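PDB 3ZQX: cellulose 1,4-beta-cellobiosidase, which probably cleaves cellobiose units from cellulose, the part crystallised being its family 3b carbohydrate-binding module, here with one engineered substitution. Local coordinates for residues 14-19 and 109-114; 46-51 and 105-110; 5-10 and 115-120. The protein carries 1 engineered substitution. All blocks are in the same frame, centred on the assembly; numbering follows the deposited sequence.

In the fold
Starting from the N terminus, strand 3-9 runs into contact 3, where 5-10 meets the loop 115-120, closing the longest loop of the three, with 104 residues between its segments. Contact 1 is nested inside it: 14-19, at the start of strand 15-27, pairs with 109-114. Contact 2 joins the loop 46-51, which leads from strand 38-43 to strand 52-55, to 105-110; it too is nested within contact 3 and shares His-109 and Asp-110 with contact 1. Contacts 1 and 2 meet at the calcium ion. Strands 3-9 and 15-27 are neighbours in one antiparallel sheet; contact 1 adds strand 109-110 to it, and contact 3 fixes the following loop to strand 3-9.

Contact 1 of 3, residues 14-19 and 109-114; sequences TSTQEI and HDQSND. With CA (calcium ion), chain B.
His-109 lies flat against Ile-19, whose CG1 stands 3.7 Å from the centroid of the imidazole and almost on the ring normal, a CH-pi contact in which the two side chains cross at about a right angle. With its CG anti to the carbonyl carbon (chi1 -62°), the histidine swings the ring over to Ile-19, while its NE2 is taken up by the backbone O of Ile-101. Ile-19 CG1 also runs alongside the Gln-111 amide, 3.6 Å from its OE1; the amide NE2 of Gln-111 lies 3.5 Å from Thr-16 CG2 and bonds to Gln-13 O. At the outer end, Asp-110 OD1 accepts from Ser-112 N, which makes an Asx turn, and from Ser-112 OG as well. Between the backbones, Gln-111 N reaches Thr-14 O at 2.8 Å and His-109 N reaches Thr-16 O at 2.7 Å, with a weak return bond from Thr-16 N to His-109 O. This is a short antiparallel beta pairing that leads straight into the calcium site, where Asp-110 O, Asn-113 OD1 and Asp-114 OD1 bind the ion and Thr-45, Glu-47 and a water complete its shell.

Contact 2 of 3, residues 46-51 and 105-110; sequences KEHNSQ and DWSFHD. Engineered in segment 105-110: Trp-106 (natural residue Asn). With CA (calcium ion), chain B.
The imidazole of His-48 has Ser-107 CB over one face, a CH-pi contact 3.7 Å from the ring centroid and offset toward the rim, and Phe-108 O at its edge. That carbonyl oxygen lies in the ring plane and accepts from His-48 NE2, the Phe-108 O to His-48 NE2 distance being 2.8 Å, though the bond is bent, with 136° at the hydrogen. The loop 46-51 thus clasps one peptide with the edge of a ring and the neighbouring serine with its face. Further along, Asp-105 and Ser-50 meet where Asp-105 N gives a long bond of 3.3 Å to Ser-50 OG. Asp-105 OD1 accepts from Ser-107 N, which makes an Asx turn, and from Ser-107 OG on the same face of its carboxylate plane; together they hold Ser-107 against the His-48 face. At the other end the chain of Glu-47 is bent at chi2 (71°), which folds its carboxylate back to the calcium ion, bound by Glu-47 OE1 and OE2 at 2.5 Å each. Asp-110 N donates to Glu-47 OE1 at 2.9 Å, coming in from above the carboxylate plane, and a water bridges OE1 to His-109 ND1. Glu-47 OE1 therefore serves metal, amide and water together, and the calcium, held also by Asp-110 O, probably offsets the charge of the glutamate and ties the loop 46-51 to strand 109-110.

Contact 3 of 3, residues 5-10 and 115-120; sequences VQYLCE and YSFDPT
Tyr-7 OH accepts a nearly straight bond from Asp-118 N, 3.2 Å long with 178° at the hydrogen, the one hydrogen bond between these two segments; just beyond them, Cys-9 is bonded through its backbone to Ile-121. The tyrosine has its CG anti to the backbone N (chi1 161°), which carries the phenol across to the loop; its ring edge faces Asp-118 O, with Tyr-7 CE2 3.6 Å from that oxygen. Its ring also stacks with that of Tyr-127, whose hydroxyl bonds to Ser-116 O. Two residues on, Cys-9 points to the same loop. Its CB lies 3.4 Å from Asp-118 O, and its SG is 3.8 Å both from Phe-117 CE1 and from Pro-119 CA, approaching the phenyl ring obliquely in a sulfur-aromatic contact. Within the loop, Pro-119 CD sits over one face of the Phe-117 ring. On its own side of the contact, Asp-118 OD1 accepts from Thr-120 N (an Asx turn) and from Thr-120 OG1, at 3.0 Å and 2.7 Å. With the carboxylate occupied in shaping its own loop, Asp-118 meets the strand chiefly through its backbone: its N-H is satisfied by the phenol oxygen, and the sulfur, proline and aromatic contacts beside it are apolar.

Contact 1 of 3, residues 14-19 and 109-114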
loop_
_atom_site.group_PDB
_atom_site.type_symbol
_atom_site.label_atom_id
_atom_site.label_comp_id
_atom_site.label_asym_id
_atom_site.label_seq_id
_atom_site.Cartn_x
_atom_site.Cartn_y
_atom_site.Cartn_z
ATOM N N THR A 14 6.968 12.147 -12.109
ATOM C CA THR A 14 7.633 10.939 -12.587
ATOM C C THR A 14 8.901 10.692 -11.773
ATOM O O THR A 14 9.108 9.613 -11.201
ATOM C CB THR A 14 7.983 11.058 -14.094
ATOM O OG1 THR A 14 6.776 11.179 -14.854
ATOM C CG2 THR A 14 8.754 9.836 -14.569
ATOM N N SER A 15 9.735 11.720 -11.707
ATOM C CA SER A 15 11.013 11.639 -11.029
ATOM C C SER A 15 10.881 12.282 -9.655
ATOM O O SER A 15 10.591 13.478 -9.548
ATOM C CB SER A 15 12.084 12.352 -11.847
ATOM O OG SER A 15 13.285 12.456 -11.111
ATOM N N THR A 16 11.040 11.485 -8.602
ATOM C CA THR A 16 10.916 12.007 -7.250
ATOM C C THR A 16 11.691 11.134 -6.291
ATOM O O THR A 16 11.831 9.933 -6.520
ATOM C CB THR A 16 9.438 12.057 -6.797
ATOM O OG1 THR A 16 9.370 12.517 -5.443
ATOM C CG2 THR A 16 8.793 10.683 -6.884
ATOM N N GLN A 17 12.151 11.722 -5.197
ATOM C CA GLN A 17 12.778 10.947 -4.142
ATOM C C GLN A 17 11.762 10.243 -3.246
ATOM O O GLN A 17 12.145 9.386 -2.448
ATOM C CB GLN A 17 13.680 11.842 -3.303
ATOM C CG GLN A 17 14.854 12.388 -4.079
ATOM C CD GLN A 17 15.412 13.629 -3.437
ATOM O OE1 GLN A 17 14.702 14.618 -3.272
ATOM N NE2 GLN A 17 16.674 13.575 -3.029
ATOM N N GLU A 18 10.489 10.622 -3.332
ATOM C CA GLU A 18 9.471 10.028 -2.477
ATOM C C GLU A 18 8.232 9.626 -3.268
ATOM O O GLU A 18 7.494 10.478 -3.761
ATOM C CB GLU A 18 9.067 11.020 -1.382
ATOM C CG GLU A 18 10.190 11.321 -0.406
ATOM C CD GLU A 18 9.761 12.214 0.739
ATOM O OE1 GLU A 18 8.823 13.013 0.559
ATOM O OE2 GLU A 18 10.362 12.109 1.825
ATOM N N ILE A 19 7.968 8.326 -3.352
ATOM C CA ILE A 19 6.630 7.874 -3.699
ATOM C C ILE A 19 5.758 8.279 -2.520
ATOM O O ILE A 19 6.179 8.103 -1.380
ATOM C CB ILE A 19 6.581 6.342 -3.899
ATOM C CG1 ILE A 19 7.485 5.917 -5.060
ATOM C CG2 ILE A 19 5.152 5.872 -4.092
ATOM C CD1 ILE A 19 7.654 4.411 -5.188
ATOM N N HIS A 109 13.383 7.893 -7.515
ATOM C CA HIS A 109 12.534 6.940 -8.208
ATOM C C HIS A 109 12.180 7.419 -9.604
ATOM O O HIS A 109 12.147 8.622 -9.868
ATOM C CB HIS A 109 11.175 6.820 -7.523
ATOM C CG HIS A 109 11.207 6.327 -6.117
ATOM N ND1 HIS A 109 11.320 4.993 -5.798
ATOM C CD2 HIS A 109 11.048 6.987 -4.946
ATOM C CE1 HIS A 109 11.255 4.853 -4.485
ATOM N NE2 HIS A 109 11.086 6.049 -3.945
ATOM N N ASP A 110 11.858 6.464 -10.472
ATOM C CA ASP A 110 11.065 6.720 -11.672
ATOM C C ASP A 110 9.715 6.069 -11.415
ATOM O O ASP A 110 9.616 4.852 -11.342
ATOM C CB ASP A 110 11.747 6.073 -12.878
ATOM C CG ASP A 110 10.965 6.240 -14.167
ATOM O OD1 ASP A 110 9.836 6.761 -14.152
ATOM O OD2 ASP A 110 11.498 5.820 -15.217
ATOM N N GLN A 111 8.673 6.870 -11.249
ATOM C CA GLN A 111 7.358 6.308 -10.962
ATOM C C GLN A 111 6.627 5.840 -12.211
ATOM O O GLN A 111 5.632 5.126 -12.101
ATOM C CB GLN A 111 6.472 7.317 -10.230
ATOM C CG GLN A 111 7.023 7.799 -8.912
ATOM C CD GLN A 111 5.939 8.384 -8.037
ATOM O OE1 GLN A 111 5.291 7.662 -7.277
ATOM N NE2 GLN A 111 5.723 9.690 -8.145
ATOM N N SER A 112 7.112 6.226 -13.387
ATOM C CA SER A 112 6.370 5.942 -14.619
ATOM C C SER A 112 6.301 4.466 -14.965
ATOM O O SER A 112 5.475 4.064 -15.727
ATOM C CB SER A 112 6.912 6.772 -15.806
ATOM O OG SER A 112 8.154 6.305 -16.202
ATOM N N ASN A 113 7.205 3.700 -14.381
ATOM C CA ASN A 113 7.245 2.278 -14.573
ATOM C C ASN A 113 6.814 1.482 -13.325
ATOM O O ASN A 113 7.259 0.367 -13.108
ATOM C CB ASN A 113 8.631 1.837 -15.056
ATOM C CG ASN A 113 9.698 2.173 -14.089
ATOM O OD1 ASN A 113 9.407 2.668 -13.018
ATOM N ND2 ASN A 113 10.951 1.871 -14.422
ATOM N N ASP A 114 5.944 2.110 -12.527
ATOM C CA ASP A 114 5.424 1.487 -11.308
ATOM C C ASP A 114 3.959 1.108 -11.530
ATOM O O ASP A 114 3.127 1.952 -11.804
ATOM C CB ASP A 114 5.490 2.440 -10.132
ATOM C CG ASP A 114 6.905 2.764 -9.723
ATOM O OD1 ASP A 114 7.847 2.101 -10.198
ATOM O OD2 ASP A 114 7.088 3.671 -8.887
HETATM CA CA CA B . 10.147 2.594 -10.698
HETATM O O HOH W 1 13.817 9.293 -12.145
HETATM O O HOH W 2 9.751 3.789 -8.517
#

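Contact 2 of 3, residues 46-51 and 105-110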
loop_
_atom_site.group_PDB
_atom_site.type_symbol
_atom_site.label_atom_id
_atom_site.label_comp_id
_atom_site.label_asym_id
_atom_site.label_seq_id
_atom_site.Cartn_x
_atom_site.Cartn_y
_atom_site.Cartn_z
ATOM N N LYS A 46 11.985 -0.941 -8.473
ATOM C CA LYS A 46 13.076 -0.221 -7.834
ATOM C C LYS A 46 14.202 0.070 -8.814
ATOM O O LYS A 46 14.685 -0.829 -9.499
ATOM C CB LYS A 46 13.575 -0.929 -6.567
ATOM C CG LYS A 46 14.098 -2.318 -6.755
ATOM C CD LYS A 46 14.661 -2.824 -5.438
ATOM C CE LYS A 46 15.209 -4.218 -5.591
ATOM N NZ LYS A 46 15.661 -4.803 -4.296
ATOM N N GLU A 47 14.594 1.338 -8.888
ATOM C CA GLU A 47 15.658 1.783 -9.775
ATOM C C GLU A 47 17.052 1.740 -9.141
ATOM O O GLU A 47 18.046 1.872 -9.847
ATOM C CB GLU A 47 15.375 3.210 -10.262
ATOM C CG GLU A 47 14.414 3.322 -11.441
ATOM C CD GLU A 47 12.975 3.000 -11.091
ATOM O OE1 GLU A 47 12.417 3.615 -10.149
ATOM O OE2 GLU A 47 12.378 2.147 -11.782
ATOM N N HIS A 48 17.137 1.550 -7.827
ATOM C CA HIS A 48 18.428 1.594 -7.144
ATOM C C HIS A 48 18.546 0.498 -6.104
ATOM O O HIS A 48 17.545 -0.036 -5.641
ATOM C CB HIS A 48 18.633 2.948 -6.465
ATOM C CG HIS A 48 18.425 4.112 -7.375
ATOM N ND1 HIS A 48 19.409 4.581 -8.217
ATOM C CD2 HIS A 48 17.343 4.897 -7.584
ATOM C CE1 HIS A 48 18.941 5.608 -8.905
ATOM N NE2 HIS A 48 17.692 5.820 -8.537
ATOM N N ASN A 49 19.776 0.187 -5.720
ATOM C CA ASN A 49 20.025 -0.840 -4.714
ATOM C C ASN A 49 20.137 -0.316 -3.281
ATOM O O ASN A 49 20.298 -1.100 -2.347
ATOM C CB ASN A 49 21.268 -1.650 -5.081
ATOM C CG ASN A 49 21.038 -2.558 -6.275
ATOM O OD1 ASN A 49 19.945 -3.101 -6.453
ATOM N ND2 ASN A 49 22.065 -2.726 -7.100
ATOM N N SER A 50 20.062 0.997 -3.107
ATOM C CA SER A 50 20.083 1.577 -1.772
ATOM C C SER A 50 18.892 1.040 -0.980
ATOM O O SER A 50 17.871 0.649 -1.554
ATOM C CB SER A 50 20.021 3.107 -1.847
ATOM O OG SER A 50 19.877 3.692 -0.556
ATOM N N GLN A 51 19.035 0.992 0.336
ATOM C CA GLN A 51 17.946 0.564 1.196
ATOM C C GLN A 51 16.681 1.355 0.917
ATOM O O GLN A 51 16.701 2.590 0.876
ATOM C CB GLN A 51 18.346 0.754 2.657
ATOM C CG GLN A 51 17.212 0.560 3.634
ATOM C CD GLN A 51 17.665 0.699 5.066
ATOM O OE1 GLN A 51 17.666 1.798 5.630
ATOM N NE2 GLN A 51 18.066 -0.414 5.667
ATOM N N ASP A 105 19.638 6.669 0.793
ATOM C CA ASP A 105 20.550 7.643 0.200
ATOM C C ASP A 105 19.844 8.756 -0.584
ATOM O O ASP A 105 20.493 9.545 -1.261
ATOM C CB ASP A 105 21.644 6.965 -0.629
ATOM C CG ASP A 105 21.118 6.326 -1.894
ATOM O OD1 ASP A 105 19.899 6.427 -2.156
ATOM O OD2 ASP A 105 21.928 5.712 -2.624
ATOM N N TRP A 106 18.518 8.787 -0.527
ATOM C CA TRP A 106 17.746 9.850 -1.164
ATOM C C TRP A 106 17.880 9.863 -2.687
ATOM O O TRP A 106 17.738 10.902 -3.325
ATOM C CB TRP A 106 18.051 11.215 -0.527
ATOM C CG TRP A 106 17.494 11.330 0.861
ATOM C CD1 TRP A 106 18.169 11.160 2.036
ATOM C CD2 TRP A 106 16.141 11.628 1.213
ATOM N NE1 TRP A 106 17.313 11.335 3.099
ATOM C CE2 TRP A 106 16.063 11.625 2.619
ATOM C CE3 TRP A 106 14.985 11.893 0.474
ATOM C CZ2 TRP A 106 14.874 11.884 3.302
ATOM C CZ3 TRP A 106 13.807 12.149 1.153
ATOM C CH2 TRP A 106 13.762 12.142 2.551
ATOM N N SER A 107 18.082 8.680 -3.263
ATOM C CA SER A 107 18.052 8.512 -4.712
ATOM C C SER A 107 16.660 8.772 -5.273
ATOM O O SER A 107 15.667 8.740 -4.549
ATOM C CB SER A 107 18.461 7.091 -5.098
ATOM O OG SER A 107 19.809 6.819 -4.762
ATOM N N PHE A 108 16.600 9.030 -6.577
ATOM C CA PHE A 108 15.336 9.290 -7.258
ATOM C C PHE A 108 14.672 8.030 -7.800
ATOM O O PHE A 108 15.308 7.218 -8.483
ATOM C CB PHE A 108 15.546 10.254 -8.428
ATOM C CG PHE A 108 15.798 11.672 -8.015
ATOM C CD1 PHE A 108 17.058 12.078 -7.615
ATOM C CD2 PHE A 108 14.776 12.604 -8.034
ATOM C CE1 PHE A 108 17.294 13.388 -7.238
ATOM C CE2 PHE A 108 15.011 13.918 -7.665
ATOM C CZ PHE A 108 16.271 14.305 -7.269
ATOM N N HIS A 109 13.383 7.893 -7.515
ATOM C CA HIS A 109 12.534 6.940 -8.208
ATOM C C HIS A 109 12.180 7.419 -9.604
ATOM O O HIS A 109 12.147 8.622 -9.868
ATOM C CB HIS A 109 11.175 6.820 -7.523
ATOM C CG HIS A 109 11.207 6.327 -6.117
ATOM N ND1 HIS A 109 11.320 4.993 -5.798
ATOM C CD2 HIS A 109 11.048 6.987 -4.946
ATOM C CE1 HIS A 109 11.255 4.853 -4.485
ATOM N NE2 HIS A 109 11.086 6.049 -3.945
ATOM N N ASP A 110 11.858 6.464 -10.472
ATOM C CA ASP A 110 11.065 6.720 -11.672
ATOM C C ASP A 110 9.715 6.069 -11.415
ATOM O O ASP A 110 9.616 4.852 -11.342
ATOM C CB ASP A 110 11.747 6.073 -12.878
ATOM C CG ASP A 110 10.965 6.240 -14.167
ATOM O OD1 ASP A 110 9.836 6.761 -14.152
ATOM O OD2 ASP A 110 11.498 5.820 -15.217
HETATM CA CA CA B . 10.147 2.594 -10.698
HETATM O O HOH W 3 12.826 3.334 -7.437
HETATM O O HOH W 2 9.751 3.789 -8.517
#

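Contact 3 of 3, residues 5-10 and 115-120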
loop_
_atom_site.group_PDB
_atom_site.type_symbol
_atom_site.label_atom_id
_atom_site.label_comp_id
_atom_site.label_asym_id
_atom_site.label_seq_id
_atom_site.Cartn_x
_atom_site.Cartn_y
_atom_site.Cartn_z
ATOM N N VAL A 5 -9.256 -1.857 -0.873
ATOM C CA VAL A 5 -8.354 -0.726 -0.721
ATOM C C VAL A 5 -8.825 0.445 -1.540
ATOM O O VAL A 5 -9.185 0.290 -2.711
ATOM C CB VAL A 5 -6.925 -1.064 -1.212
ATOM C CG1 VAL A 5 -6.026 0.168 -1.152
ATOM C CG2 VAL A 5 -6.341 -2.201 -0.404
ATOM N N GLN A 6 -8.787 1.618 -0.916
ATOM C CA GLN A 6 -8.867 2.880 -1.633
ATOM C C GLN A 6 -7.497 3.538 -1.619
ATOM O O GLN A 6 -6.702 3.341 -0.690
ATOM C CB GLN A 6 -9.872 3.818 -0.986
ATOM C CG GLN A 6 -11.217 3.186 -0.775
ATOM C CD GLN A 6 -12.229 4.189 -0.305
ATOM O OE1 GLN A 6 -11.975 4.961 0.624
ATOM N NE2 GLN A 6 -13.381 4.212 -0.964
ATOM N N TYR A 7 -7.216 4.310 -2.664
ATOM C CA TYR A 7 -5.924 4.946 -2.866
ATOM C C TYR A 7 -6.118 6.365 -3.342
ATOM O O TYR A 7 -7.108 6.685 -3.999
ATOM C CB TYR A 7 -5.167 4.166 -3.939
ATOM C CG TYR A 7 -4.002 4.828 -4.661
ATOM C CD1 TYR A 7 -2.721 4.810 -4.133
ATOM C CD2 TYR A 7 -4.172 5.397 -5.921
ATOM C CE1 TYR A 7 -1.648 5.365 -4.819
ATOM C CE2 TYR A 7 -3.107 5.957 -6.610
ATOM C CZ TYR A 7 -1.844 5.928 -6.064
ATOM O OH TYR A 7 -0.796 6.480 -6.774
ATOM N N LEU A 8 -5.150 7.205 -3.004
ATOM C CA LEU A 8 -4.945 8.464 -3.696
ATOM C C LEU A 8 -3.447 8.729 -3.775
ATOM O O LEU A 8 -2.660 8.236 -2.956
ATOM C CB LEU A 8 -5.694 9.623 -3.029
ATOM C CG LEU A 8 -5.275 10.060 -1.623
ATOM C CD1 LEU A 8 -4.079 10.993 -1.662
ATOM C CD2 LEU A 8 -6.442 10.728 -0.909
ATOM N N CYS A 9 -3.065 9.500 -4.783
ATOM C CA CYS A 9 -1.680 9.843 -5.056
ATOM C C CYS A 9 -1.420 11.284 -4.644
ATOM O O CYS A 9 -2.187 12.176 -4.989
ATOM C CB CYS A 9 -1.413 9.699 -6.551
ATOM S SG CYS A 9 0.268 10.063 -7.041
ATOM N N GLU A 10 -0.342 11.498 -3.902
ATOM C CA GLU A 10 0.096 12.847 -3.544
ATOM C C GLU A 10 1.247 13.315 -4.425
ATOM O O GLU A 10 1.157 14.375 -5.044
ATOM C CB GLU A 10 0.357 13.008 -2.047
ATOM C CG GLU A 10 -0.944 12.976 -1.255
ATOM C CD GLU A 10 -0.791 13.383 0.194
ATOM O OE1 GLU A 10 0.272 13.121 0.792
ATOM O OE2 GLU A 10 -1.748 13.969 0.740
ATOM N N TYR A 115 3.670 -0.179 -11.390
ATOM C CA TYR A 115 2.334 -0.695 -11.653
ATOM C C TYR A 115 1.243 0.003 -10.841
ATOM O O TYR A 115 0.166 0.295 -11.365
ATOM C CB TYR A 115 2.328 -2.192 -11.379
ATOM C CG TYR A 115 0.998 -2.891 -11.498
ATOM C CD1 TYR A 115 0.542 -3.348 -12.724
ATOM C CD2 TYR A 115 0.229 -3.162 -10.371
ATOM C CE1 TYR A 115 -0.660 -4.028 -12.825
ATOM C CE2 TYR A 115 -0.966 -3.847 -10.462
ATOM C CZ TYR A 115 -1.407 -4.275 -11.694
ATOM O OH TYR A 115 -2.599 -4.958 -11.823
ATOM N N SER A 116 1.501 0.270 -9.563
ATOM C CA SER A 116 0.456 0.817 -8.700
ATOM C C SER A 116 0.348 2.340 -8.718
ATOM O O SER A 116 -0.540 2.890 -8.077
ATOM C CB SER A 116 0.619 0.335 -7.254
ATOM O OG SER A 116 0.537 -1.081 -7.160
ATOM N N PHE A 117 1.230 3.024 -9.437
ATOM C CA PHE A 117 1.206 4.490 -9.492
ATOM C C PHE A 117 0.092 4.997 -10.400
ATOM O O PHE A 117 0.009 4.583 -11.549
ATOM C CB PHE A 117 2.559 4.947 -10.036
ATOM C CG PHE A 117 2.686 6.429 -10.311
ATOM C CD1 PHE A 117 2.579 7.369 -9.294
ATOM C CD2 PHE A 117 3.023 6.870 -11.586
ATOM C CE1 PHE A 117 2.750 8.716 -9.551
ATOM C CE2 PHE A 117 3.201 8.209 -11.848
ATOM C CZ PHE A 117 3.068 9.137 -10.830
ATOM N N ASP A 118 -0.791 5.851 -9.889
ATOM C CA ASP A 118 -1.780 6.528 -10.724
ATOM C C ASP A 118 -1.943 7.980 -10.321
ATOM O O ASP A 118 -2.699 8.272 -9.396
ATOM C CB ASP A 118 -3.123 5.813 -10.763
ATOM C CG ASP A 118 -4.040 6.374 -11.836
ATOM O OD1 ASP A 118 -3.795 7.510 -12.299
ATOM O OD2 ASP A 118 -5.003 5.675 -12.215
ATOM N N PRO A 119 -1.184 8.880 -10.946
ATOM C CA PRO A 119 -1.199 10.286 -10.543
ATOM C C PRO A 119 -2.525 10.991 -10.820
ATOM O O PRO A 119 -2.702 12.133 -10.378
ATOM C CB PRO A 119 -0.058 10.896 -11.358
ATOM C CG PRO A 119 0.010 10.057 -12.577
ATOM C CD PRO A 119 -0.321 8.653 -12.120
ATOM N N THR A 120 -3.409 10.375 -11.596
ATOM C CA THR A 120 -4.706 10.980 -11.858
ATOM C C THR A 120 -5.689 10.820 -10.706
ATOM O O THR A 120 -6.745 11.466 -10.716
ATOM C CB THR A 120 -5.369 10.439 -13.148
ATOM O OG1 THR A 120 -5.846 9.106 -12.942
ATOM C CG2 THR A 120 -4.405 10.489 -14.327
#